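Local atomic coordinates of putative adhesin (Komagataella phaffii, PDB entry 5FX8), a protein that probably acts as a yeast cell-surface adhesin, possibly mediating cell-cell interaction through salt bridges and hydrogen bonds with other proteins. Residues C[182-187]-C[244-249]; C[189-194]-C[266-271]. All blocks are in the same frame, centred on the assembly; numbering follows the deposited sequence.

Interaction 1: residues C[182-187]-C[244-249]; sequences STVQTP and DGTISL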
loop_
_atom_site.group_PDB
_atom_site.type_symbol
_atom_site.label_atom_id
_atom_site.label_comp_id
_atom_site.label_asym_id
_atom_site.label_seq_id
_atom_site.Cartn_x
_atom_site.Cartn_y
_atom_site.Cartn_z
ATOM N N SER C 182 -7.236 -6.485 -40.175
ATOM C CA SER C 182 -8.428 -6.855 -40.927
ATOM C C SER C 182 -8.029 -7.338 -42.317
ATOM O O SER C 182 -7.129 -6.772 -42.936
ATOM C CB SER C 182 -9.389 -5.691 -41.044
ATOM O OG SER C 182 -8.757 -4.658 -41.756
ATOM N N THR C 183 -8.703 -8.382 -42.796
ATOM C CA THR C 183 -8.495 -8.956 -44.118
ATOM C C THR C 183 -9.801 -8.917 -44.890
ATOM O O THR C 183 -10.852 -9.222 -44.333
ATOM C CB THR C 183 -8.042 -10.423 -44.039
ATOM O OG1 THR C 183 -7.149 -10.599 -42.943
ATOM C CG2 THR C 183 -7.313 -10.843 -45.299
ATOM N N VAL C 184 -9.738 -8.562 -46.174
ATOM C CA VAL C 184 -10.841 -8.781 -47.101
ATOM C C VAL C 184 -10.325 -9.527 -48.327
ATOM O O VAL C 184 -9.222 -9.263 -48.812
ATOM C CB VAL C 184 -11.516 -7.457 -47.498
ATOM C CG1 VAL C 184 -11.777 -6.667 -46.328
ATOM C CG2 VAL C 184 -10.690 -6.679 -48.422
ATOM N N GLN C 185 -11.117 -10.467 -48.826
ATOM C CA GLN C 185 -10.685 -11.227 -49.984
ATOM C C GLN C 185 -11.887 -11.700 -50.801
ATOM O O GLN C 185 -12.957 -11.967 -50.253
ATOM C CB GLN C 185 -9.821 -12.405 -49.545
ATOM C CG GLN C 185 -10.332 -13.705 -50.005
ATOM C CD GLN C 185 -9.385 -14.827 -49.773
ATOM O OE1 GLN C 185 -9.660 -15.951 -50.166
ATOM N NE2 GLN C 185 -8.265 -14.546 -49.134
ATOM N N THR C 186 -11.707 -11.764 -52.120
ATOM C CA THR C 186 -12.679 -12.377 -53.027
ATOM C C THR C 186 -11.890 -13.262 -53.951
ATOM O O THR C 186 -10.834 -12.860 -54.410
ATOM C CB THR C 186 -13.466 -11.349 -53.874
ATOM O OG1 THR C 186 -12.551 -10.644 -54.719
ATOM C CG2 THR C 186 -14.171 -10.363 -53.011
ATOM N N PRO C 187 -12.406 -14.452 -54.266
ATOM C CA PRO C 187 -13.697 -15.012 -53.891
ATOM C C PRO C 187 -13.679 -16.014 -52.749
ATOM O O PRO C 187 -14.704 -16.665 -52.552
ATOM C CB PRO C 187 -14.102 -15.739 -55.153
ATOM C CG PRO C 187 -12.820 -16.318 -55.602
ATOM C CD PRO C 187 -11.790 -15.252 -55.337
ATOM N N ASP C 244 -17.476 -14.601 -44.038
ATOM C CA ASP C 244 -17.057 -15.436 -45.157
ATOM C C ASP C 244 -15.974 -14.755 -45.984
ATOM O O ASP C 244 -15.050 -15.419 -46.466
ATOM C CB ASP C 244 -18.254 -15.794 -46.032
ATOM C CG ASP C 244 -19.098 -16.901 -45.434
ATOM O OD1 ASP C 244 -18.558 -17.659 -44.604
ATOM O OD2 ASP C 244 -20.290 -17.024 -45.799
ATOM N N GLY C 245 -16.061 -13.437 -46.146
ATOM C CA GLY C 245 -15.068 -12.717 -46.912
ATOM C C GLY C 245 -14.179 -11.780 -46.121
ATOM O O GLY C 245 -13.284 -11.159 -46.693
ATOM N N THR C 246 -14.392 -11.667 -44.811
ATOM C CA THR C 246 -13.654 -10.710 -43.998
ATOM C C THR C 246 -13.332 -11.289 -42.633
ATOM O O THR C 246 -14.113 -12.056 -42.071
ATOM C CB THR C 246 -14.455 -9.447 -43.810
ATOM O OG1 THR C 246 -15.805 -9.831 -43.542
ATOM C CG2 THR C 246 -14.398 -8.617 -45.048
ATOM N N ILE C 247 -12.187 -10.889 -42.091
ATOM C CA ILE C 247 -11.807 -11.195 -40.720
ATOM C C ILE C 247 -11.283 -9.926 -40.066
ATOM O O ILE C 247 -10.445 -9.231 -40.642
ATOM C CB ILE C 247 -10.739 -12.297 -40.631
ATOM C CG1 ILE C 247 -11.130 -13.545 -41.403
ATOM C CG2 ILE C 247 -10.547 -12.696 -39.208
ATOM C CD1 ILE C 247 -10.015 -14.564 -41.490
ATOM N N SER C 248 -11.772 -9.632 -38.865
ATOM C CA SER C 248 -11.242 -8.585 -38.004
ATOM C C SER C 248 -10.583 -9.209 -36.785
ATOM O O SER C 248 -11.113 -10.155 -36.195
ATOM C CB SER C 248 -12.338 -7.647 -37.534
ATOM O OG SER C 248 -12.696 -6.742 -38.536
ATOM N N LEU C 249 -9.453 -8.647 -36.374
ATOM C CA LEU C 249 -8.732 -9.240 -35.265
ATOM C C LEU C 249 -7.920 -8.165 -34.574
ATOM O O LEU C 249 -7.410 -7.267 -35.237
ATOM C CB LEU C 249 -7.846 -10.356 -35.782
ATOM C CG LEU C 249 -7.139 -11.232 -34.780
ATOM C CD1 LEU C 249 -8.133 -11.833 -33.816
ATOM C CD2 LEU C 249 -6.445 -12.302 -35.543
#

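Interaction 2: residues C[189-194]-C[266-271]; sequences TFDCSE and LSNLAD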
loop_
_atom_site.group_PDB
_atom_site.type_symbol
_atom_site.label_atom_id
_atom_site.label_comp_id
_atom_site.label_asym_id
_atom_site.label_seq_id
_atom_site.Cartn_x
_atom_site.Cartn_y
_atom_site.Cartn_z
ATOM N N THR C 189 -13.607 -18.212 -49.161
ATOM C CA THR C 189 -14.468 -18.294 -47.986
ATOM C C THR C 189 -13.628 -18.671 -46.777
ATOM O O THR C 189 -13.081 -19.777 -46.727
ATOM C CB THR C 189 -15.594 -19.313 -48.181
ATOM O OG1 THR C 189 -16.588 -18.770 -49.054
ATOM C CG2 THR C 189 -16.249 -19.626 -46.859
ATOM N N PHE C 190 -13.552 -17.765 -45.797
ATOM C CA PHE C 190 -12.719 -17.981 -44.615
ATOM C C PHE C 190 -13.313 -19.056 -43.721
ATOM O O PHE C 190 -14.526 -19.121 -43.533
ATOM C CB PHE C 190 -12.558 -16.687 -43.820
ATOM C CG PHE C 190 -11.570 -15.736 -44.413
ATOM C CD1 PHE C 190 -10.291 -16.155 -44.725
ATOM C CD2 PHE C 190 -11.923 -14.425 -44.689
ATOM C CE1 PHE C 190 -9.383 -15.276 -45.290
ATOM C CE2 PHE C 190 -11.011 -13.550 -45.262
ATOM C CZ PHE C 190 -9.747 -13.975 -45.559
ATOM N N ASP C 191 -12.446 -19.908 -43.184
ATOM C CA ASP C 191 -12.824 -20.943 -42.222
ATOM C C ASP C 191 -12.607 -20.382 -40.820
ATOM O O ASP C 191 -11.480 -20.292 -40.328
ATOM C CB ASP C 191 -12.017 -22.217 -42.450
ATOM C CG ASP C 191 -12.485 -23.370 -41.585
ATOM O OD1 ASP C 191 -13.260 -23.143 -40.632
ATOM O OD2 ASP C 191 -12.063 -24.512 -41.852
ATOM N N CYS C 192 -13.698 -20.010 -40.171
ATOM C CA CYS C 192 -13.593 -19.330 -38.896
ATOM C C CYS C 192 -13.189 -20.272 -37.792
ATOM O O CYS C 192 -12.728 -19.827 -36.743
ATOM C CB CYS C 192 -14.912 -18.657 -38.590
ATOM S SG CYS C 192 -15.296 -17.536 -39.936
ATOM N N SER C 193 -13.319 -21.554 -38.019
ATOM C CA SER C 193 -12.805 -22.536 -37.097
ATOM C C SER C 193 -11.297 -22.733 -37.227
ATOM O O SER C 193 -10.743 -23.590 -36.539
ATOM C CB SER C 193 -13.559 -23.843 -37.328
ATOM O OG SER C 193 -12.810 -24.952 -36.898
ATOM N N GLU C 194 -10.609 -21.961 -38.057
ATOM C CA GLU C 194 -9.209 -22.245 -38.346
ATOM C C GLU C 194 -8.358 -20.988 -38.306
ATOM O O GLU C 194 -7.420 -20.840 -39.080
ATOM C CB GLU C 194 -9.068 -22.940 -39.695
ATOM C CG GLU C 194 -9.527 -24.390 -39.708
ATOM C CD GLU C 194 -8.704 -25.277 -38.784
ATOM O OE1 GLU C 194 -7.475 -25.381 -38.979
ATOM O OE2 GLU C 194 -9.287 -25.871 -37.854
ATOM N N LEU C 266 -7.056 -19.621 -42.624
ATOM C CA LEU C 266 -7.275 -20.456 -43.784
ATOM C C LEU C 266 -8.402 -19.892 -44.626
ATOM O O LEU C 266 -9.389 -19.361 -44.115
ATOM C CB LEU C 266 -7.620 -21.879 -43.351
ATOM C CG LEU C 266 -7.708 -23.023 -44.357
ATOM C CD1 LEU C 266 -6.373 -23.201 -44.993
ATOM C CD2 LEU C 266 -8.105 -24.304 -43.664
ATOM N N SER C 267 -8.251 -20.028 -45.933
ATOM C CA SER C 267 -9.286 -19.663 -46.884
ATOM C C SER C 267 -9.498 -20.834 -47.835
ATOM O O SER C 267 -8.601 -21.186 -48.604
ATOM C CB SER C 267 -8.901 -18.397 -47.636
ATOM O OG SER C 267 -9.950 -17.971 -48.474
ATOM N N ASN C 268 -10.673 -21.449 -47.769
ATOM C CA ASN C 268 -11.054 -22.477 -48.727
ATOM C C ASN C 268 -11.498 -21.850 -50.045
ATOM O O ASN C 268 -12.195 -20.835 -50.063
ATOM C CB ASN C 268 -12.161 -23.342 -48.140
ATOM C CG ASN C 268 -11.671 -24.191 -46.992
ATOM O OD1 ASN C 268 -10.679 -24.900 -47.126
ATOM N ND2 ASN C 268 -12.342 -24.110 -45.848
ATOM N N LEU C 269 -11.074 -22.453 -51.157
ATOM C CA LEU C 269 -11.374 -21.945 -52.491
ATOM C C LEU C 269 -12.168 -22.963 -53.302
ATOM O O LEU C 269 -12.025 -24.175 -53.124
ATOM C CB LEU C 269 -10.090 -21.602 -53.243
ATOM C CG LEU C 269 -9.163 -20.637 -52.512
ATOM C CD1 LEU C 269 -7.797 -20.580 -53.174
ATOM C CD2 LEU C 269 -9.787 -19.257 -52.463
ATOM N N ALA C 270 -13.003 -22.465 -54.206
ATOM C CA ALA C 270 -13.601 -23.344 -55.198
ATOM C C ALA C 270 -12.519 -23.894 -56.107
ATOM O O ALA C 270 -11.484 -23.266 -56.323
ATOM C CB ALA C 270 -14.639 -22.604 -56.035
ATOM N N ASP C 271 -12.768 -25.078 -56.657
ATOM C CA ASP C 271 -11.757 -25.687 -57.510
ATOM C C ASP C 271 -11.520 -24.915 -58.796
ATOM O O ASP C 271 -10.462 -25.075 -59.398
ATOM C CB ASP C 271 -12.128 -27.127 -57.834
ATOM C CG ASP C 271 -11.788 -28.075 -56.712
ATOM O OD1 ASP C 271 -10.962 -27.702 -55.848
ATOM O OD2 ASP C 271 -12.330 -29.199 -56.704
#

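Interaction 1: residues C[182-187]-C[244-249]
T183 and I247 form a hydrogen-bonded antiparallel pair at the middle of this strand ladder. T183 N reaches I247 O at 2.9 Å. I247 N returns to T183 O at 3.1 Å. Two residues further along, beyond the V184-T246 pair, Q185 N lies 3.1 Å from G245 O, so that the bonding carries on to the residue just before strand 246-252. Each of these carbonyls also meets a CA-H from the adjoining residues: S182 CA is 3.1 Å from I247 O, T246 CA leans on T183 O, and V184 CA on G245 O. The axes of strands 182-186 and 246-249 are 4.7 Å apart and nearly antiparallel, at 176°.

T246 can be followed outward. Its CB rests 3.6 Å from T183 O, across the strand gap. A chi1 of 43° puts OG1 between the backbone N and the carbonyl carbon and swings CG2 to the side of its own N, opposite the carbonyl carbon. There CG2 keeps near the same oxygen and ends against V184 CG1 at 3.5 Å, the two side chains lying obliquely across one another. V184 has a matching rotation (chi1 -48°), and this brings the two methyl groups together. S182 and S248 lie on this same face; S182 CB comes near I247 O, with S248 OG farther off.

T183 and I247 project from the other face, into the interior of the second cohesin-like domain, where F190 and F265 of the facing sheet cover them. The specific bonding is therefore carried by peptide groups: three N-H to O bonds, seconded by CA-H contacts, fix the register, while the face of V184 and T246, the more exposed one, adds a modest methyl contact and the other offers side chains to the core.

Interaction 2: residues C[189-194]-C[266-271]
F190 and S267, both buried, face each other as a non-hydrogen-bonded antiparallel pair on the inner side of the sheet. The ring edge is the close part: F190 CD1 comes in plane to L266 O at 3.4 Å, while S267 CB lies 3.9 Å from both CD1 and CE1. With CG beside the backbone N (chi1 -78°), the ring is set toward that carbonyl. S267 OG probably has its hydrogen bond with the side-chain amide of Q185.

T189 and N268 exchange two backbone hydrogen bonds of 3.1 Å, T189 N to N268 O and N268 N to T189 O. A third runs from D191 N to L266 O, 3.2 Å. The outer side, with T189 and E194 exposed to solvent, is looser: N268 ND2 stays 4.0 Å from D191 OD2, amide and carboxylate planes 42° apart, and the side chains of E194 and L266 meet only loosely, CB to CB at 4.1 Å.

D191 OD1 accepts S193 N in an Asx turn within a type I turn that turns the chain at C192 and S193; C192 is disulfide-linked to C242 of strand 237-242. Strand 260-268 lies between strands 189-200 and 162-170; W165 of strand 162-170 touches S267, and F190 meets the F265 ring in the core.

Overall arrangement
Interactions 1 and 2 belong to the two facing antiparallel sheets of the second cohesin-like domain, a beta sandwich, with centres 10 Å apart. Strands 176-186 and 189-200 follow each other in the chain, as do 246-252 and 260-268, so each connection passes from one sheet to the other. The two interactions meet in the core, where F190 CD2 packs on I247 CG1 at 3.5 Å, and near the edge, where F190 N probably donates to D244 O. Both contacts have one buried and one more exposed face. Interaction 1 is a regular ladder; in interaction 2 the short strands 189-191 and 266-268 run at 133° to each other, and the first leads into a disulfide-tied turn whose S193 and E194 are exposed.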